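Long-range contacts in TRAP dicarboxylate ABC transporter, substrate-binding protein (Roseobacter denitrificans, PDB 4OVQ), which binds beta-D-glucuronate and probably serves as the periplasmic sugar-acid-binding component of a TRAP transporter: residues A[78-89]-A[232-242]; A[92-102]-A[125-135]. All coordinates share one frame; numbering follows the deposited sequence.

Contact 1: A[78-89]-A[232-242]; sequences RAGALEIGNFNL and IPECICINIGT. With BDP (beta-D-glucopyranuronic acid), chain C.
Glu-234 and Asn-88, two residues of the glucuronate pocket, face each other as a non-hydrogen-bonded pair where antiparallel strands 84-88 and 234-239 run out at the sugar in the five-stranded mixed sheet of this family 7 solute-binding protein. Glu-234 OE2 accepts from the sugar hydroxyl O2 at 2.5 Å and from Asn-88 ND2 at 2.9 Å. The amide N-H meets OE2 on its anti side and points nearly straight at it (169°), with the amide and carboxylate planes almost perpendicular. The other oxygen, OE1, takes a less direct bond from Asn-86 ND2 at 3.1 Å. That same amide nitrogen also reaches Cys-235 O from above the carbonyl plane, while Asn-86 OD1 accepts from Asn-38 ND2. With CG anti to the backbone N (chi1 -171°), the Asn-88 side chain can reach OE2 through ND2 while OD1 caps the following helix at Gly-90 N.

On the face carrying Phe-87 and Cys-237, the Cys-237 SG sits at the edge of the aromatic ring, 5.1 Å from its centroid. Gly-85 CA lies against one ring face, 3.8 Å above the plane; a side chain at Gly-85 would collide with the ring. At the far end Asn-239 OD1 caps its helix by accepting from Thr-242 N (3.0 Å), and its ND2 donates to Val-77 O.

Two asparagine amides thus grip the carboxylate, one on each oxygen, which is likely to favour its charged form and hold it turned to accept the sugar's O2 hydroxyl.

Contact 2: A[92-102]-A[125-135]; sequences IGPLVPAANVV and IIAAGMAEKGI
Val-96 drives its CG1 methyl into the backbone of helix 121-132 at Gly-129, 3.4 Å from Gly-129 C, where the loop after helix 89-92 packs across that helix of the family 7 solute-binding fold. A side chain at Gly-129 would be tight against both this methyl and Ala-98 CB. The other branch, CG2, touches Lys-133 CG as the two side chains pass in opposite directions. Ile-126 lies under the second half of the loop: its CG2 rests on Ala-99, its CG1 sits 3.6 Å from Ala-98 O, and its CD1 meets Val-102 CG1 obliquely and Val-101 CG1 at about a right angle. An alanine in place of Ile-126 is likely to open a gap beneath Ala-99 and leave both valine methyls without this partner. Ile-92 crosses the selenomethionine Met-130 at about a right angle, CD1 to CE 3.9 Å; the bend at chi3 (63°) turns CE toward it. Leu-95 CD2 and Ile-135 CD1 meet tip to tip, also at 3.9 Å. Lys-133, bent at chi2 (-69°), slides past Leu-95 in the opposite direction, and one water joins the two, donating to Leu-95 O at 2.6 Å and accepting from Lys-133 NZ at 3.0 Å.

Contact 2 is nested along the chain inside the loop closed by contact 1, and their centres lie 11 Å apart. They touch directly: Arg-78 NE is 2.8 Å from Lys-133 O and Ile-240 N is 3.1 Å from Gly-134 O, both probable hydrogen bonds, while Cys-237 SG packs on Ile-135 CB at 3.4 Å. Ile-135 begins strand 135-141, which pairs with strand 234-239, and the helix of contact 2 leads into it. Contact 1 carries the glucuronate-binding Glu-234, whereas contact 2 stands back from the pocket: at their nearest atoms the side chain of Ile-92 is about 9 Å from the sugar and about 8 Å from the side chain of Glu-234.

Contact 1: A[78-89]-A[232-242]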
loop_
_atom_site.group_PDB
_atom_site.type_symbol
_atom_site.label_atom_id
_atom_site.label_comp_id
_atom_site.label_asym_id
_atom_site.label_seq_id
_atom_site.Cartn_x
_atom_site.Cartn_y
_atom_site.Cartn_z
ATOM N N ARG A 78 -0.604 -10.981 13.058
ATOM C CA ARG A 78 -1.827 -11.766 13.263
ATOM C C ARG A 78 -1.604 -12.811 14.375
ATOM O O ARG A 78 -2.454 -13.019 15.245
ATOM C CB ARG A 78 -2.201 -12.460 11.962
ATOM C CG ARG A 78 -3.548 -13.103 12.022
ATOM C CD ARG A 78 -3.936 -13.734 10.704
ATOM N NE ARG A 78 -5.315 -14.218 10.776
ATOM C CZ ARG A 78 -5.758 -15.367 10.277
ATOM N NH1 ARG A 78 -4.926 -16.205 9.659
ATOM N NH2 ARG A 78 -7.044 -15.690 10.415
ATOM N N ALA A 79 -0.425 -13.419 14.376
ATOM C CA ALA A 79 -0.079 -14.462 15.342
ATOM C C ALA A 79 0.326 -13.932 16.721
ATOM O O ALA A 79 0.527 -14.704 17.681
ATOM C CB ALA A 79 1.043 -15.319 14.762
ATOM N N GLY A 80 0.488 -12.621 16.839
ATOM C CA GLY A 80 0.915 -12.025 18.084
ATOM C C GLY A 80 2.396 -12.067 18.397
ATOM O O GLY A 80 2.802 -11.724 19.506
ATOM N N ALA A 81 3.205 -12.449 17.416
ATOM C CA ALA A 81 4.650 -12.405 17.559
ATOM C C ALA A 81 5.212 -10.977 17.421
ATOM O O ALA A 81 6.318 -10.681 17.896
ATOM C CB ALA A 81 5.265 -13.312 16.531
ATOM N N LEU A 82 4.416 -10.106 16.805
ATOM C CA LEU A 82 4.730 -8.686 16.641
ATOM C C LEU A 82 3.460 -7.943 16.968
ATOM O O LEU A 82 2.384 -8.375 16.603
ATOM C CB LEU A 82 5.082 -8.456 15.184
ATOM C CG LEU A 82 6.140 -7.473 14.736
ATOM C CD1 LEU A 82 7.421 -7.667 15.533
ATOM C CD2 LEU A 82 6.360 -7.701 13.238
ATOM N N GLU A 83 3.549 -6.815 17.648
ATOM C CA GLU A 83 2.334 -6.104 18.016
ATOM C C GLU A 83 1.826 -5.155 16.920
ATOM O O GLU A 83 0.624 -4.980 16.770
ATOM C CB GLU A 83 2.572 -5.282 19.297
ATOM C CG GLU A 83 2.895 -6.147 20.544
ATOM C CD GLU A 83 4.332 -6.703 20.603
ATOM O OE1 GLU A 83 5.221 -6.357 19.802
ATOM O OE2 GLU A 83 4.566 -7.551 21.492
ATOM N N ILE A 84 2.749 -4.528 16.201
ATOM C CA ILE A 84 2.409 -3.384 15.360
ATOM C C ILE A 84 3.009 -3.539 13.981
ATOM O O ILE A 84 4.152 -3.994 13.836
ATOM C CB ILE A 84 2.939 -2.062 16.003
ATOM C CG1 ILE A 84 2.197 -1.760 17.309
ATOM C CG2 ILE A 84 2.845 -0.924 15.022
ATOM C CD1 ILE A 84 0.757 -1.325 17.157
ATOM N N GLY A 85 2.268 -3.086 12.971
ATOM C CA GLY A 85 2.837 -2.922 11.640
ATOM C C GLY A 85 2.225 -1.720 10.948
ATOM O O GLY A 85 1.090 -1.349 11.191
ATOM N N ASN A 86 3.005 -1.060 10.113
ATOM C CA ASN A 86 2.458 -0.206 9.083
ATOM C C ASN A 86 2.415 -1.063 7.820
ATOM O O ASN A 86 3.448 -1.329 7.209
ATOM C CB ASN A 86 3.328 1.051 8.902
ATOM C CG ASN A 86 3.188 1.692 7.523
ATOM O OD1 ASN A 86 4.167 2.153 6.937
ATOM N ND2 ASN A 86 1.979 1.700 6.992
ATOM N N PHE A 87 1.221 -1.498 7.468
ATOM C CA PHE A 87 1.004 -2.372 6.344
ATOM C C PHE A 87 0.237 -1.667 5.203
ATOM O O PHE A 87 -0.834 -1.063 5.400
ATOM C CB PHE A 87 0.236 -3.638 6.760
ATOM C CG PHE A 87 0.950 -4.492 7.749
ATOM C CD1 PHE A 87 2.310 -4.708 7.637
ATOM C CD2 PHE A 87 0.235 -5.084 8.783
ATOM C CE1 PHE A 87 2.978 -5.500 8.560
ATOM C CE2 PHE A 87 0.870 -5.883 9.709
ATOM C CZ PHE A 87 2.237 -6.094 9.593
ATOM N N ASN A 88 0.773 -1.817 3.998
ATOM C CA ASN A 88 -0.003 -1.537 2.787
ATOM C C ASN A 88 -1.145 -2.548 2.689
ATOM O O ASN A 88 -0.959 -3.728 3.006
ATOM C CB ASN A 88 0.914 -1.732 1.602
ATOM C CG ASN A 88 0.321 -1.265 0.279
ATOM O OD1 ASN A 88 -0.237 -2.074 -0.481
ATOM N ND2 ASN A 88 0.531 0.001 -0.053
ATOM N N LEU A 89 -2.326 -2.131 2.256
ATOM C CA LEU A 89 -3.444 -3.090 2.193
ATOM C C LEU A 89 -3.329 -4.129 1.083
ATOM O O LEU A 89 -4.011 -5.141 1.124
ATOM C CB LEU A 89 -4.798 -2.374 2.145
ATOM C CG LEU A 89 -5.443 -2.331 3.531
ATOM C CD1 LEU A 89 -4.662 -1.500 4.517
ATOM C CD2 LEU A 89 -6.900 -1.848 3.439
ATOM N N ILE A 232 -3.953 2.407 -3.309
ATOM C CA ILE A 232 -4.083 1.499 -2.181
ATOM C C ILE A 232 -3.657 2.229 -0.902
ATOM O O ILE A 232 -2.556 2.778 -0.857
ATOM C CB ILE A 232 -3.171 0.270 -2.413
ATOM C CG1 ILE A 232 -3.516 -0.411 -3.738
ATOM C CG2 ILE A 232 -3.286 -0.681 -1.259
ATOM C CD1 ILE A 232 -2.646 -1.620 -4.049
ATOM N N PRO A 233 -4.508 2.225 0.130
ATOM C CA PRO A 233 -4.137 2.888 1.379
ATOM C C PRO A 233 -3.264 1.971 2.222
ATOM O O PRO A 233 -3.139 0.761 1.949
ATOM C CB PRO A 233 -5.485 3.080 2.078
ATOM C CG PRO A 233 -6.300 1.920 1.629
ATOM C CD PRO A 233 -5.888 1.704 0.191
ATOM N N GLU A 234 -2.678 2.535 3.260
ATOM C CA GLU A 234 -2.001 1.728 4.245
ATOM C C GLU A 234 -2.641 1.978 5.574
ATOM O O GLU A 234 -3.479 2.866 5.727
ATOM C CB GLU A 234 -0.499 2.050 4.285
ATOM C CG GLU A 234 0.140 2.178 2.901
ATOM C CD GLU A 234 1.608 1.867 2.892
ATOM O OE1 GLU A 234 2.247 1.988 3.956
ATOM O OE2 GLU A 234 2.085 1.523 1.789
ATOM N N CYS A 235 -2.254 1.189 6.554
ATOM C CA CYS A 235 -2.727 1.413 7.889
ATOM C C CYS A 235 -1.594 1.299 8.913
ATOM O O CYS A 235 -0.529 0.745 8.618
ATOM C CB CYS A 235 -3.847 0.427 8.216
ATOM S SG CYS A 235 -3.256 -1.292 8.354
ATOM N N ILE A 236 -1.851 1.811 10.097
ATOM C CA ILE A 236 -1.190 1.401 11.308
ATOM C C ILE A 236 -2.062 0.275 11.853
ATOM O O ILE A 236 -3.258 0.527 12.095
ATOM C CB ILE A 236 -1.099 2.566 12.342
ATOM C CG1 ILE A 236 -0.412 3.806 11.748
ATOM C CG2 ILE A 236 -0.396 2.098 13.626
ATOM C CD1 ILE A 236 -0.305 4.963 12.707
ATOM N N CYS A 237 -1.478 -0.923 12.040
ATOM C CA CYS A 237 -2.120 -2.247 12.308
ATOM C C CYS A 237 -1.682 -2.634 13.737
ATOM O O CYS A 237 -0.519 -2.434 14.096
ATOM C CB CYS A 237 -1.679 -3.416 11.275
ATOM S SG CYS A 237 -2.706 -4.790 11.284
ATOM N N ILE A 238 -2.592 -3.158 14.551
ATOM C CA ILE A 238 -2.205 -3.797 15.822
ATOM C C ILE A 238 -2.863 -5.174 15.913
ATOM O O ILE A 238 -4.017 -5.377 15.519
ATOM C CB ILE A 238 -2.575 -2.928 17.092
ATOM C CG1 ILE A 238 -1.963 -3.507 18.385
ATOM C CG2 ILE A 238 -4.076 -2.733 17.211
ATOM C CD1 ILE A 238 -2.008 -2.564 19.587
ATOM N N ASN A 239 -2.119 -6.111 16.499
ATOM C CA ASN A 239 -2.663 -7.403 16.861
ATOM C C ASN A 239 -3.882 -7.196 17.754
ATOM O O ASN A 239 -3.801 -6.481 18.756
ATOM C CB ASN A 239 -1.583 -8.188 17.581
ATOM C CG ASN A 239 -2.107 -9.435 18.181
ATOM O OD1 ASN A 239 -2.519 -9.451 19.353
ATOM N ND2 ASN A 239 -2.157 -10.486 17.376
ATOM N N ILE A 240 -5.018 -7.787 17.395
ATOM C CA ILE A 240 -6.256 -7.450 18.091
ATOM C C ILE A 240 -6.280 -7.918 19.559
ATOM O O ILE A 240 -6.908 -7.277 20.398
ATOM C CB ILE A 240 -7.506 -7.904 17.326
ATOM C CG1 ILE A 240 -8.705 -7.045 17.764
ATOM C CG2 ILE A 240 -7.726 -9.370 17.540
ATOM C CD1 ILE A 240 -9.675 -6.759 16.655
ATOM N N GLY A 241 -5.614 -9.024 19.877
ATOM C CA GLY A 241 -5.560 -9.477 21.260
ATOM C C GLY A 241 -4.847 -8.475 22.146
ATOM O O GLY A 241 -5.297 -8.158 23.243
ATOM N N THR A 242 -3.710 -7.992 21.659
ATOM C CA THR A 242 -2.948 -6.927 22.305
ATOM C C THR A 242 -3.840 -5.713 22.569
ATOM O O THR A 242 -3.847 -5.180 23.687
ATOM C CB THR A 242 -1.735 -6.475 21.424
ATOM O OG1 THR A 242 -0.848 -7.582 21.203
ATOM C CG2 THR A 242 -0.942 -5.345 22.077
HETATM C C1 BDP C . 4.886 0.558 -1.365
HETATM C C2 BDP C . 4.257 0.250 -0.031
HETATM C C3 BDP C . 5.057 -0.811 0.589
HETATM C C4 BDP C . 5.074 -2.023 -0.281
HETATM C C5 BDP C . 5.620 -1.682 -1.647
HETATM C C6 BDP C . 5.617 -2.877 -2.614
HETATM O O2 BDP C . 4.388 1.480 0.759
HETATM O O3 BDP C . 4.310 -1.187 1.805
HETATM O O4 BDP C . 5.902 -3.088 0.351
HETATM O O5 BDP C . 4.888 -0.619 -2.242
HETATM O O6A BDP C . 5.848 -4.035 -2.158
HETATM O O1 BDP C . 4.201 1.546 -2.077
HETATM O O6B BDP C . 5.532 -2.559 -3.826
#

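Contact 2: A[92-102]-A[125-135]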
loop_
_atom_site.group_PDB
_atom_site.type_symbol
_atom_site.label_atom_id
_atom_site.label_comp_id
_atom_site.label_asym_id
_atom_site.label_seq_id
_atom_site.Cartn_x
_atom_site.Cartn_y
_atom_site.Cartn_z
ATOM N N ILE A 92 -2.446 -7.419 2.432
ATOM C CA ILE A 92 -3.529 -7.833 3.347
ATOM C C ILE A 92 -4.721 -8.462 2.609
ATOM O O ILE A 92 -5.449 -9.317 3.171
ATOM C CB ILE A 92 -4.004 -6.667 4.236
ATOM C CG1 ILE A 92 -2.847 -6.210 5.145
ATOM C CG2 ILE A 92 -5.254 -7.063 5.033
ATOM C CD1 ILE A 92 -3.167 -5.083 6.005
ATOM N N GLY A 93 -4.879 -8.136 1.336
ATOM C CA GLY A 93 -6.063 -8.559 0.599
ATOM C C GLY A 93 -6.255 -10.056 0.549
ATOM O O GLY A 93 -7.385 -10.516 0.686
ATOM N N PRO A 94 -5.173 -10.810 0.346
ATOM C CA PRO A 94 -5.388 -12.268 0.253
ATOM C C PRO A 94 -5.892 -12.865 1.574
ATOM O O PRO A 94 -6.548 -13.907 1.537
ATOM C CB PRO A 94 -4.006 -12.793 -0.099
ATOM C CG PRO A 94 -3.365 -11.621 -0.911
ATOM C CD PRO A 94 -3.823 -10.409 -0.110
ATOM N N LEU A 95 -5.645 -12.198 2.702
ATOM C CA LEU A 95 -6.093 -12.663 4.016
ATOM C C LEU A 95 -7.524 -12.199 4.358
ATOM O O LEU A 95 -8.249 -12.886 5.098
ATOM C CB LEU A 95 -5.132 -12.149 5.088
ATOM C CG LEU A 95 -5.566 -12.295 6.553
ATOM C CD1 LEU A 95 -5.556 -13.750 6.955
ATOM C CD2 LEU A 95 -4.688 -11.483 7.507
ATOM N N VAL A 96 -7.915 -11.033 3.838
ATOM C CA VAL A 96 -9.136 -10.340 4.236
ATOM C C VAL A 96 -9.934 -9.866 3.023
ATOM O O VAL A 96 -9.620 -8.850 2.424
ATOM C CB VAL A 96 -8.815 -9.073 5.093
ATOM C CG1 VAL A 96 -10.075 -8.482 5.688
ATOM C CG2 VAL A 96 -7.831 -9.379 6.209
ATOM N N PRO A 97 -10.992 -10.602 2.639
ATOM C CA PRO A 97 -11.757 -10.292 1.440
ATOM C C PRO A 97 -12.181 -8.842 1.321
ATOM O O PRO A 97 -12.106 -8.302 0.236
ATOM C CB PRO A 97 -13.000 -11.186 1.584
ATOM C CG PRO A 97 -12.521 -12.341 2.366
ATOM C CD PRO A 97 -11.501 -11.792 3.336
ATOM N N ALA A 98 -12.643 -8.230 2.412
ATOM C CA ALA A 98 -13.169 -6.865 2.336
ATOM C C ALA A 98 -12.013 -5.917 2.064
ATOM O O ALA A 98 -12.158 -4.971 1.298
ATOM C CB ALA A 98 -13.941 -6.478 3.597
ATOM N N ALA A 99 -10.851 -6.186 2.673
ATOM C CA ALA A 99 -9.693 -5.320 2.462
ATOM C C ALA A 99 -9.216 -5.432 1.041
ATOM O O ALA A 99 -8.659 -4.496 0.472
ATOM C CB ALA A 99 -8.569 -5.675 3.411
ATOM N N ASN A 100 -9.450 -6.593 0.449
ATOM C CA ASN A 100 -9.055 -6.844 -0.913
ATOM C C ASN A 100 -9.716 -5.896 -1.924
ATOM O O ASN A 100 -9.200 -5.692 -3.005
ATOM C CB ASN A 100 -9.345 -8.307 -1.253
ATOM C CG ASN A 100 -8.348 -8.900 -2.222
ATOM O OD1 ASN A 100 -7.217 -8.439 -2.354
ATOM N ND2 ASN A 100 -8.753 -9.977 -2.885
ATOM N N VAL A 101 -10.837 -5.273 -1.557
ATOM C CA VAL A 101 -11.500 -4.348 -2.460
ATOM C C VAL A 101 -10.620 -3.141 -2.879
ATOM O O VAL A 101 -10.747 -2.637 -3.984
ATOM C CB VAL A 101 -12.868 -3.876 -1.904
ATOM C CG1 VAL A 101 -12.707 -2.764 -0.900
ATOM C CG2 VAL A 101 -13.761 -3.429 -3.040
ATOM N N VAL A 102 -9.673 -2.722 -2.032
ATOM C CA VAL A 102 -8.880 -1.533 -2.348
ATOM C C VAL A 102 -7.749 -1.867 -3.321
ATOM O O VAL A 102 -7.087 -0.963 -3.841
ATOM C CB VAL A 102 -8.336 -0.815 -1.068
ATOM C CG1 VAL A 102 -9.471 -0.483 -0.123
ATOM C CG2 VAL A 102 -7.305 -1.630 -0.371
ATOM N N ILE A 125 -16.500 -1.413 7.152
ATOM C CA ILE A 125 -16.599 -2.787 6.649
ATOM C C ILE A 125 -15.204 -3.402 6.489
ATOM O O ILE A 125 -14.966 -4.544 6.909
ATOM C CB ILE A 125 -17.345 -2.842 5.289
ATOM C CG1 ILE A 125 -18.783 -2.351 5.451
ATOM C CG2 ILE A 125 -17.331 -4.260 4.746
ATOM C CD1 ILE A 125 -19.488 -2.119 4.136
ATOM N N ILE A 126 -14.284 -2.640 5.903
ATOM C CA ILE A 126 -12.912 -3.118 5.734
ATOM C C ILE A 126 -12.268 -3.385 7.086
ATOM O O ILE A 126 -11.661 -4.422 7.292
ATOM C CB ILE A 126 -12.064 -2.121 4.925
ATOM C CG1 ILE A 126 -12.536 -2.104 3.469
ATOM C CG2 ILE A 126 -10.623 -2.514 4.981
ATOM C CD1 ILE A 126 -12.149 -0.904 2.705
ATOM N N ALA A 127 -12.422 -2.452 8.019
ATOM C CA ALA A 127 -11.898 -2.639 9.376
ATOM C C ALA A 127 -12.484 -3.853 10.079
ATOM O O ALA A 127 -11.755 -4.589 10.761
ATOM C CB ALA A 127 -12.126 -1.384 10.220
ATOM N N ALA A 128 -13.799 -4.058 9.930
ATOM C CA ALA A 128 -14.453 -5.172 10.562
ATOM C C ALA A 128 -13.849 -6.458 10.044
ATOM O O ALA A 128 -13.514 -7.337 10.827
ATOM C CB ALA A 128 -15.932 -5.139 10.298
ATOM N N GLY A 129 -13.688 -6.539 8.720
ATOM C CA GLY A 129 -13.133 -7.723 8.091
ATOM C C GLY A 129 -11.723 -7.962 8.592
ATOM O O GLY A 129 -11.317 -9.083 8.865
HETATM N N MSE A 130 -10.967 -6.887 8.741
HETATM C CA MSE A 130 -9.603 -7.024 9.231
HETATM C C MSE A 130 -9.578 -7.514 10.667
HETATM O O MSE A 130 -8.853 -8.452 11.007
HETATM C CB MSE A 130 -8.849 -5.690 9.088
HETATM C CG MSE A 130 -8.490 -5.382 7.605
HETATM SE SE MSE A 130 -7.539 -3.680 7.484
HETATM C CE MSE A 130 -5.970 -4.186 8.524
ATOM N N ALA A 131 -10.381 -6.872 11.515
ATOM C CA ALA A 131 -10.443 -7.215 12.924
ATOM C C ALA A 131 -10.831 -8.692 13.071
ATOM O O ALA A 131 -10.274 -9.405 13.911
ATOM C CB ALA A 131 -11.445 -6.299 13.640
ATOM N N GLU A 132 -11.749 -9.131 12.201
ATOM C CA GLU A 132 -12.186 -10.521 12.040
ATOM C C GLU A 132 -11.049 -11.530 11.787
ATOM O O GLU A 132 -11.131 -12.686 12.202
ATOM C CB GLU A 132 -13.229 -10.579 10.903
ATOM C CG GLU A 132 -13.444 -11.940 10.231
ATOM C CD GLU A 132 -14.389 -11.860 9.020
ATOM O OE1 GLU A 132 -15.296 -10.997 9.018
ATOM O OE2 GLU A 132 -14.223 -12.655 8.063
ATOM N N LYS A 133 -9.996 -11.090 11.101
ATOM C CA LYS A 133 -8.790 -11.900 10.906
ATOM C C LYS A 133 -7.635 -11.536 11.846
ATOM O O LYS A 133 -6.485 -11.855 11.561
ATOM C CB LYS A 133 -8.299 -11.785 9.456
ATOM C CG LYS A 133 -9.287 -12.271 8.417
ATOM C CD LYS A 133 -9.479 -13.787 8.450
ATOM C CE LYS A 133 -10.597 -14.184 7.529
ATOM N NZ LYS A 133 -10.371 -15.536 6.978
ATOM N N GLY A 134 -7.941 -10.863 12.953
ATOM C CA GLY A 134 -6.993 -10.678 14.030
ATOM C C GLY A 134 -6.106 -9.450 13.937
ATOM O O GLY A 134 -5.155 -9.295 14.702
ATOM N N ILE A 135 -6.411 -8.588 12.973
ATOM C CA ILE A 135 -5.615 -7.386 12.790
ATOM C C ILE A 135 -6.450 -6.108 12.791
ATOM O O ILE A 135 -7.269 -5.876 11.910
ATOM C CB ILE A 135 -4.758 -7.458 11.536
ATOM C CG1 ILE A 135 -5.581 -7.518 10.277
ATOM C CG2 ILE A 135 -3.761 -8.606 11.600
ATOM C CD1 ILE A 135 -4.771 -7.961 9.100
HETATM O O HOH W 1 -8.272 -15.483 4.904
#